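Long-range contact in transcriptional regulator, IclR family (Alicyclobacillus acidocaldarius subsp. acidocaldarius, PDB 5TJJ), which probably binds DNA as a transcription factor of the IclR family and so regulates gene expression: residues V97-M103 with R238-L243. Sequence-based numbering, arbitrary orientation.
Sequences VAAHTGM and RAVKAL
An arginine lies over a histidine here with its aliphatic chain rather than its charge: R238 CD sits above one face of the H100 ring, offset toward the rim, in a CH-pi contact 4.3 Å from the centroid. The pair marks the outer border of an antiparallel helix pair in the GAF-like, effector-binding type of domain that follows the helix-turn-helix in IclR regulators. The short segments of helices 86-101 and 233-253 meet at 155°, side by side on the antiparallel sheet, where V97 and T101 touch C224 and L243 touches L222 of strand 218-227.

CG of H100 is anti to the backbone N (chi1 -173°), which carries the ring over to the second helix, where A242 CB meets its edge at CD2, close to the ring plane. Ring and guanidinium planes stand 76° apart, so the two do not stack; R238 NH1 makes a salt bridge with D235. Deeper in, the alanines A239 and A242 let the backbones come near, the CA atoms of T101 and A239 lying 5.8 Å apart.

T101 shows how one threonine can serve two surfaces. Its methyl CG2 packs on A239 CA at 3.7 Å, while OG1 turns back to its own helix, bonding to V97 O from above the carbonyl plane and accepting from M103 N in an ST turn at the end of the helix. A valine in its place has no hydroxyl to give to V97 O or to accept from M103 N, and the turn through G102 would probably be less firmly held. The side chains of V97 and L243 cross at about a right angle, CG1 of V97 meeting CD2 of L243 at 3.9 Å. M103, a selenomethionine, runs extended beyond CG, which brings its SE to 3.9 Å from A239 CB.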
ATOM      1  N   VAL A  97     -21.889  -6.686   3.362  1.00 40.63           N
ATOM      2  CA  VAL A  97     -22.457  -7.905   2.807  1.00 40.60           C
ATOM      3  C   VAL A  97     -23.511  -8.470   3.747  1.00 39.62           C
ATOM      4  O   VAL A  97     -24.593  -8.843   3.305  1.00 40.69           O
ATOM      5  CB  VAL A  97     -21.363  -8.977   2.558  1.00 39.47           C
ATOM      6  CG1 VAL A  97     -21.980 -10.316   2.209  1.00 40.02           C
ATOM      7  CG2 VAL A  97     -20.435  -8.542   1.439  1.00 42.07           C
ATOM      8  N   ALA A  98     -23.158  -8.546   5.030  1.00 37.50           N
ATOM      9  CA  ALA A  98     -24.081  -8.940   6.077  1.00 38.22           C
ATOM     10  C   ALA A  98     -25.337  -8.041   6.134  1.00 40.63           C
ATOM     11  O   ALA A  98     -26.454  -8.554   6.271  1.00 42.08           O
ATOM     12  CB  ALA A  98     -23.374  -8.951   7.414  1.00 36.95           C
ATOM     13  N   ALA A  99     -25.144  -6.732   5.978  1.00 40.32           N
ATOM     14  CA  ALA A  99     -26.243  -5.774   5.978  1.00 42.87           C
ATOM     15  C   ALA A  99     -27.153  -5.944   4.776  1.00 45.48           C
ATOM     16  O   ALA A  99     -28.344  -5.897   4.926  1.00 46.89           O
ATOM     17  CB  ALA A  99     -25.721  -4.340   6.049  1.00 42.71           C
ATOM     18  N   HIS A 100     -26.580  -6.135   3.591  1.00 47.73           N
ATOM     19  CA  HIS A 100     -27.354  -6.285   2.351  1.00 50.08           C
ATOM     20  C   HIS A 100     -28.033  -7.651   2.265  1.00 50.38           C
ATOM     21  O   HIS A 100     -29.166  -7.730   1.830  1.00 52.72           O
ATOM     22  CB  HIS A 100     -26.449  -6.036   1.146  1.00 52.97           C
ATOM     23  CG  HIS A 100     -27.171  -5.993  -0.171  1.00 59.93           C
ATOM     24  ND1 HIS A 100     -28.389  -5.360  -0.348  1.00 64.03           N
ATOM     25  CD2 HIS A 100     -26.829  -6.491  -1.386  1.00 63.18           C
ATOM     26  CE1 HIS A 100     -28.771  -5.483  -1.608  1.00 67.54           C
ATOM     27  NE2 HIS A 100     -27.840  -6.163  -2.258  1.00 68.12           N
ATOM     28  N   THR A 101     -27.362  -8.717   2.721  1.00 48.30           N
ATOM     29  CA  THR A 101     -27.928 -10.090   2.693  1.00 48.36           C
ATOM     30  C   THR A 101     -28.790 -10.527   3.901  1.00 48.01           C
ATOM     31  O   THR A 101     -29.608 -11.429   3.759  1.00 48.70           O
ATOM     32  CB  THR A 101     -26.840 -11.171   2.481  1.00 46.23           C
ATOM     33  OG1 THR A 101     -25.926 -11.197   3.574  1.00 42.57           O
ATOM     34  CG2 THR A 101     -26.083 -10.914   1.206  1.00 47.43           C
ATOM     35  N   GLY A 102     -28.600  -9.915   5.074  1.00 46.32           N
ATOM     36  CA  GLY A 102     -29.148 -10.460   6.338  1.00 46.41           C
ATOM     37  C   GLY A 102     -28.530 -11.813   6.747  1.00 46.77           C
ATOM     38  O   GLY A 102     -29.147 -12.583   7.467  1.00 47.39           O
HETATM   39  N   MSE A 103     -27.310 -12.095   6.281  1.00 46.66           N
HETATM   40  CA  MSE A 103     -26.603 -13.353   6.554  1.00 48.21           C
HETATM   41  C   MSE A 103     -25.349 -13.061   7.302  1.00 44.22           C
HETATM   42  O   MSE A 103     -24.843 -11.932   7.291  1.00 42.80           O
HETATM   43  CB  MSE A 103     -26.229 -14.069   5.261  1.00 52.75           C
HETATM   44  CG  MSE A 103     -27.495 -14.478   4.517  1.00 61.23           C
HETATM   45 SE   MSE A 103     -27.097 -15.401   2.816  1.00 75.14          SE
HETATM   46  CE  MSE A 103     -28.926 -15.657   2.107  1.00 77.31           C
ATOM     47  N   ARG A 238     -29.024 -13.099  -4.373  1.00 54.36           N
ATOM     48  CA  ARG A 238     -28.613 -11.805  -3.828  1.00 55.68           C
ATOM     49  C   ARG A 238     -27.257 -11.850  -3.144  1.00 50.64           C
ATOM     50  O   ARG A 238     -26.469 -10.922  -3.249  1.00 51.11           O
ATOM     51  CB  ARG A 238     -29.671 -11.257  -2.853  1.00 61.36           C
ATOM     52  CG  ARG A 238     -29.488  -9.783  -2.504  1.00 64.64           C
ATOM     53  CD  ARG A 238     -30.316  -9.340  -1.305  1.00 68.66           C
ATOM     54  NE  ARG A 238     -31.749  -9.266  -1.620  1.00 74.80           N
ATOM     55  CZ  ARG A 238     -32.703 -10.108  -1.192  1.00 77.11           C
ATOM     56  NH1 ARG A 238     -32.416 -11.135  -0.377  1.00 75.18           N
ATOM     57  NH2 ARG A 238     -33.965  -9.911  -1.579  1.00 79.95           N
ATOM     58  N   ALA A 239     -26.976 -12.938  -2.454  1.00 47.33           N
ATOM     59  CA  ALA A 239     -25.735 -13.073  -1.719  1.00 43.50           C
ATOM     60  C   ALA A 239     -24.526 -13.287  -2.647  1.00 42.07           C
ATOM     61  O   ALA A 239     -23.428 -12.779  -2.408  1.00 41.58           O
ATOM     62  CB  ALA A 239     -25.880 -14.207  -0.734  1.00 42.53           C
ATOM     63  N   VAL A 240     -24.737 -14.041  -3.712  1.00 42.80           N
ATOM     64  CA  VAL A 240     -23.738 -14.234  -4.753  1.00 41.63           C
ATOM     65  C   VAL A 240     -23.341 -12.886  -5.330  1.00 41.83           C
ATOM     66  O   VAL A 240     -22.161 -12.598  -5.470  1.00 41.01           O
ATOM     67  CB  VAL A 240     -24.265 -15.169  -5.874  1.00 42.56           C
ATOM     68  CG1 VAL A 240     -23.353 -15.157  -7.112  1.00 42.17           C
ATOM     69  CG2 VAL A 240     -24.388 -16.577  -5.325  1.00 42.73           C
ATOM     70  N   LYS A 241     -24.335 -12.061  -5.629  1.00 44.48           N
ATOM     71  CA  LYS A 241     -24.101 -10.755  -6.232  1.00 46.32           C
ATOM     72  C   LYS A 241     -23.363  -9.808  -5.256  1.00 44.67           C
ATOM     73  O   LYS A 241     -22.448  -9.109  -5.664  1.00 45.13           O
ATOM     74  CB  LYS A 241     -25.419 -10.173  -6.759  1.00 51.46           C
ATOM     75  CG  LYS A 241     -25.259  -9.063  -7.797  1.00 56.28           C
ATOM     76  CD  LYS A 241     -26.602  -8.434  -8.187  1.00 60.58           C
ATOM     77  CE  LYS A 241     -26.497  -6.925  -8.323  1.00 62.82           C
ATOM     78  NZ  LYS A 241     -27.834  -6.344  -8.623  1.00 68.27           N
ATOM     79  N   ALA A 242     -23.695  -9.854  -3.967  1.00 43.95           N
ATOM     80  CA  ALA A 242     -23.023  -9.019  -2.957  1.00 43.18           C
ATOM     81  C   ALA A 242     -21.577  -9.521  -2.679  1.00 41.40           C
ATOM     82  O   ALA A 242     -20.636  -8.745  -2.723  1.00 41.60           O
ATOM     83  CB  ALA A 242     -23.854  -8.964  -1.679  1.00 43.91           C
ATOM     84  N   LEU A 243     -21.416 -10.817  -2.444  1.00 38.57           N
ATOM     85  CA  LEU A 243     -20.099 -11.434  -2.320  1.00 37.61           C
ATOM     86  C   LEU A 243     -19.169 -11.174  -3.502  1.00 38.38           C
ATOM     87  O   LEU A 243     -17.991 -10.897  -3.290  1.00 40.30           O
ATOM     88  CB  LEU A 243     -20.226 -12.957  -2.115  1.00 35.93           C
ATOM     89  CG  LEU A 243     -20.809 -13.306  -0.742  1.00 36.62           C
ATOM     90  CD1 LEU A 243     -21.292 -14.736  -0.757  1.00 36.43           C
ATOM     91  CD2 LEU A 243     -19.798 -13.041   0.380  1.00 36.36           C
TER